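Local coordinates for protein arylsulfatase (Pseudoalteromonas sp. MB47, PDB 7AJ0) that probably hydrolyses sulfate esters of the algal polysaccharide fucoidan, working as an exo-acting, calcium-binding sulfatase in a six-chain assembly, at residues T348-G351 against G352-P356; A478-G481 against H482-F485. One frame throughout, in Å; residues are numbered along the deposited sequence.

Contact 1. Residues T348-G351 against G352-P356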
loop_
_atom_site.group_PDB
_atom_site.type_symbol
_atom_site.label_atom_id
_atom_site.label_comp_id
_atom_site.label_asym_id
_atom_site.label_seq_id
_atom_site.Cartn_x
_atom_site.Cartn_y
_atom_site.Cartn_z
ATOM N N THR A 348 19.122 -0.533 8.928
ATOM C CA THR A 348 20.307 -0.926 8.181
ATOM C C THR A 348 20.126 -0.751 6.678
ATOM O O THR A 348 20.836 -1.390 5.895
ATOM C CB THR A 348 20.692 -2.369 8.510
ATOM O OG1 THR A 348 19.529 -3.201 8.470
ATOM C CG2 THR A 348 21.335 -2.436 9.889
ATOM N N TRP A 349 19.179 0.084 6.259
ATOM C CA TRP A 349 19.251 0.640 4.918
ATOM C C TRP A 349 20.502 1.510 4.817
ATOM O O TRP A 349 21.079 1.932 5.824
ATOM C CB TRP A 349 18.010 1.465 4.591
ATOM C CG TRP A 349 16.745 0.670 4.488
ATOM C CD1 TRP A 349 15.642 0.785 5.283
ATOM C CD2 TRP A 349 16.450 -0.360 3.538
ATOM N NE1 TRP A 349 14.676 -0.108 4.885
ATOM C CE2 TRP A 349 15.148 -0.823 3.816
ATOM C CE3 TRP A 349 17.158 -0.936 2.480
ATOM C CZ2 TRP A 349 14.543 -1.836 3.078
ATOM C CZ3 TRP A 349 16.556 -1.938 1.748
ATOM C CH2 TRP A 349 15.261 -2.379 2.049
ATOM N N GLU A 350 20.927 1.782 3.586
ATOM C CA GLU A 350 22.128 2.592 3.407
ATOM C C GLU A 350 21.976 3.963 4.054
ATOM O O GLU A 350 22.960 4.526 4.548
ATOM C CB GLU A 350 22.449 2.724 1.922
ATOM C CG GLU A 350 22.891 1.416 1.291
ATOM C CD GLU A 350 24.211 0.930 1.849
ATOM O OE1 GLU A 350 25.211 1.668 1.719
ATOM O OE2 GLU A 350 24.249 -0.179 2.429
ATOM N N GLY A 351 20.755 4.502 4.085
ATOM C CA GLY A 351 20.543 5.797 4.705
ATOM C C GLY A 351 20.944 5.841 6.165
ATOM O O GLY A 351 21.297 6.902 6.686
ATOM N N GLY A 352 20.907 4.700 6.844
ATOM C CA GLY A 352 21.202 4.670 8.260
ATOM C C GLY A 352 22.664 4.472 8.602
ATOM O O GLY A 352 23.118 4.923 9.659
ATOM N N VAL A 353 23.415 3.815 7.715
ATOM C CA VAL A 353 24.761 3.370 8.046
ATOM C C VAL A 353 25.819 3.951 7.118
ATOM O O VAL A 353 26.987 4.069 7.500
ATOM C CB VAL A 353 24.830 1.826 8.035
ATOM C CG1 VAL A 353 24.008 1.249 9.176
ATOM C CG2 VAL A 353 24.347 1.283 6.696
ATOM N N ARG A 354 25.434 4.319 5.899
ATOM C CA ARG A 354 26.381 4.916 4.956
ATOM C C ARG A 354 26.495 6.406 5.261
ATOM O O ARG A 354 25.557 7.172 5.018
ATOM C CB ARG A 354 25.943 4.676 3.517
ATOM C CG ARG A 354 27.072 4.855 2.513
ATOM C CD ARG A 354 26.621 4.537 1.101
ATOM N NE ARG A 354 27.678 4.777 0.123
ATOM C CZ ARG A 354 27.562 4.527 -1.177
ATOM N NH1 ARG A 354 26.433 4.025 -1.658
ATOM N NH2 ARG A 354 28.574 4.776 -1.994
ATOM N N ILE A 355 27.653 6.818 5.771
ATOM C CA ILE A 355 27.797 8.120 6.419
ATOM C C ILE A 355 28.961 8.867 5.781
ATOM O O ILE A 355 29.832 8.263 5.136
ATOM C CB ILE A 355 28.030 7.971 7.941
ATOM C CG1 ILE A 355 29.121 6.927 8.191
ATOM C CG2 ILE A 355 26.747 7.572 8.639
ATOM C CD1 ILE A 355 30.159 7.349 9.188
ATOM N N PRO A 356 29.017 10.186 5.968
ATOM C CA PRO A 356 30.151 10.955 5.445
ATOM C C PRO A 356 31.443 10.562 6.140
ATOM O O PRO A 356 31.461 10.223 7.325
ATOM C CB PRO A 356 29.782 12.413 5.755
ATOM C CG PRO A 356 28.337 12.395 6.147
ATOM C CD PRO A 356 28.065 11.034 6.708
HETATM O O HOH W 1 22.983 8.370 5.262
#
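Glu350 and Arg354 meet one helical turn apart, carboxylate against aliphatic chain. The glutamate is bent at chi2 (-66°), which swings Glu350 OE1 back to lie 3.3 Å from Arg354 CD. The arginine runs straight on past it, and the 4.3 Å from Glu350 OE1 to Arg354 NE is too long for a salt bridge, though the opposite charges probably still attract. The backbone closes the turn: two donors share Glu350 O, Arg354 N at 2.8 Å and Val353 N at the longer distance of 3.3 Å. Trp349, the N-cap residue, opens this single-turn helix: Trp349 O accepts the bond from Gly352 N (3.0 Å), and Val353 CG2 packs against the same oxygen. At the far end a water bridges Gly351 O and Arg354 O.

Partners outside fix both charged ends: Tyr97 OH bonds Glu350 OE1 and Lys438 pairs with Glu350 OE2, while Arg354 NH2 reaches Thr94 O and Ala75 O of the second subunit. Arg354 is the first residue to leave helical angles, and the chain runs on into strand 354-360, which lies antiparallel to both 91-97 and 318-324 in the large mixed sheet.

Contact 2. Residues A478-G481 against H482-F485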
loop_
_atom_site.group_PDB
_atom_site.type_symbol
_atom_site.label_atom_id
_atom_site.label_comp_id
_atom_site.label_asym_id
_atom_site.label_seq_id
_atom_site.Cartn_x
_atom_site.Cartn_y
_atom_site.Cartn_z
ATOM N N ALA A 478 14.466 -1.462 -5.400
ATOM C CA ALA A 478 13.846 -2.760 -5.636
ATOM C C ALA A 478 14.926 -3.828 -5.740
ATOM O O ALA A 478 15.842 -3.714 -6.560
ATOM C CB ALA A 478 12.984 -2.740 -6.906
ATOM N N SER A 479 14.801 -4.867 -4.920
ATOM C CA SER A 479 15.813 -5.909 -4.851
ATOM C C SER A 479 15.722 -6.849 -6.044
ATOM O O SER A 479 14.631 -7.180 -6.515
ATOM C CB SER A 479 15.657 -6.705 -3.554
ATOM O OG SER A 479 16.376 -7.922 -3.618
ATOM N N THR A 480 16.890 -7.279 -6.533
ATOM C CA THR A 480 16.979 -8.290 -7.576
ATOM C C THR A 480 17.448 -9.641 -7.051
ATOM O O THR A 480 17.472 -10.610 -7.817
ATOM C CB THR A 480 17.927 -7.829 -8.693
ATOM O OG1 THR A 480 19.219 -7.544 -8.143
ATOM C CG2 THR A 480 17.377 -6.581 -9.376
ATOM N N GLY A 481 17.828 -9.722 -5.779
ATOM C CA GLY A 481 18.164 -11.003 -5.180
ATOM C C GLY A 481 19.187 -11.776 -5.981
ATOM O O GLY A 481 20.248 -11.258 -6.353
ATOM N N HIS A 482 18.861 -13.041 -6.256
ATOM C CA HIS A 482 19.772 -13.963 -6.916
ATOM C C HIS A 482 19.868 -13.756 -8.420
ATOM O O HIS A 482 20.693 -14.414 -9.063
ATOM C CB HIS A 482 19.314 -15.403 -6.654
ATOM C CG HIS A 482 18.233 -15.863 -7.587
ATOM N ND1 HIS A 482 17.004 -15.242 -7.667
ATOM C CD2 HIS A 482 18.205 -16.870 -8.492
ATOM C CE1 HIS A 482 16.263 -15.851 -8.577
ATOM N NE2 HIS A 482 16.968 -16.843 -9.091
ATOM N N GLN A 483 19.054 -12.868 -8.996
ATOM C CA GLN A 483 18.902 -12.845 -10.448
ATOM C C GLN A 483 20.235 -12.621 -11.153
ATOM O O GLN A 483 20.527 -13.274 -12.163
ATOM C CB GLN A 483 17.903 -11.764 -10.858
ATOM C CG GLN A 483 17.345 -11.955 -12.257
ATOM C CD GLN A 483 16.546 -10.762 -12.740
ATOM O OE1 GLN A 483 16.480 -9.732 -12.069
ATOM N NE2 GLN A 483 15.934 -10.895 -13.911
ATOM N N TYR A 484 21.051 -11.697 -10.646
ATOM C CA TYR A 484 22.324 -11.358 -11.270
ATOM C C TYR A 484 23.509 -11.689 -10.372
ATOM O O TYR A 484 24.614 -11.191 -10.604
ATOM C CB TYR A 484 22.363 -9.872 -11.637
ATOM C CG TYR A 484 21.211 -9.408 -12.492
ATOM C CD1 TYR A 484 21.132 -9.755 -13.834
ATOM C CD2 TYR A 484 20.205 -8.610 -11.962
ATOM C CE1 TYR A 484 20.079 -9.328 -14.623
ATOM C CE2 TYR A 484 19.148 -8.177 -12.742
ATOM C CZ TYR A 484 19.090 -8.538 -14.072
ATOM O OH TYR A 484 18.040 -8.105 -14.848
ATOM N N PHE A 485 23.302 -12.523 -9.353
ATOM C CA PHE A 485 24.292 -12.706 -8.299
ATOM C C PHE A 485 24.388 -14.165 -7.871
ATOM O O PHE A 485 24.738 -14.455 -6.722
ATOM C CB PHE A 485 23.948 -11.813 -7.098
ATOM C CG PHE A 485 25.109 -11.519 -6.189
ATOM C CD1 PHE A 485 26.282 -10.983 -6.689
ATOM C CD2 PHE A 485 25.013 -11.752 -4.828
ATOM C CE1 PHE A 485 27.345 -10.706 -5.853
ATOM C CE2 PHE A 485 26.072 -11.474 -3.984
ATOM C CZ PHE A 485 27.238 -10.950 -4.498
HETATM O O HOH W 2 20.696 -9.853 -8.267
#
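Thr480 and Tyr484 come together through their first torsions: chi1 of Thr480 (57°) sets both its branches along the tyrosine, OG1 by CD2 and CG2 by CE2, while Tyr484 turns CG anti to its carbonyl carbon (chi1 -54°) and brings the CD2-CE2 edge of the ring back to Thr480. The two side chains cross at about a right angle. The backbone that carries them forms a type II' beta turn, with Gly481 and His482 at its two central positions. Gly481 takes the positive phi (52°) of the first of these, a value glycine adopts readily, and the turn closes with a nearly straight bond from Gln483 N to Thr480 O at 3.0 Å. A second turn, of type I, overlaps it, Phe485 N bonding His482 O at 3.2 Å.

The threonine meets the tyrosine at the ring edge, near the ring plane: Thr480 CB sits 4.1 Å from Tyr484 CD2, and Thr480 CG2 lies as far from Tyr484 CE2. A water joins Thr480 OG1 (2.7 Å) to Tyr484 N (3.0 Å), tying the same two residues by a polar route; its approach to Gly481 O is too short to be trusted.

Much of this loop faces other subunits. His482 ND1 is hydrogen-bonded to Asp454 OD1 of the third subunit, and Arg451 of that subunit bonds Gln483 OE1; within the chain, Phe485 stacks on Tyr437. Next to the Thr480 contact, the extended Gln483 chain lies across one face of the tyrosine, its CG 4.1 Å above the plane of the Tyr484 ring and over the ring centre.

The centre of contact 1 is about 12 Å from that of the chain, and that of contact 2 about 31 Å; the two contact centres are 20 Å apart and their nearest atoms about 7 Å, with no touch. Strand 437-440 serves both, Lys438 at contact 1 and Tyr437 at contact 2. Glu476, just ahead of 478-485 in sequence, accepts a bond from Glu350 N. Contact 1 is the one near the metal: Gly352 is about 10 Å from the calcium and its backbone bonds Gly327, next to the calcium ligand Asn326. Both contacts reach other subunits, contact 1 through a single arginine, contact 2 along most of its length.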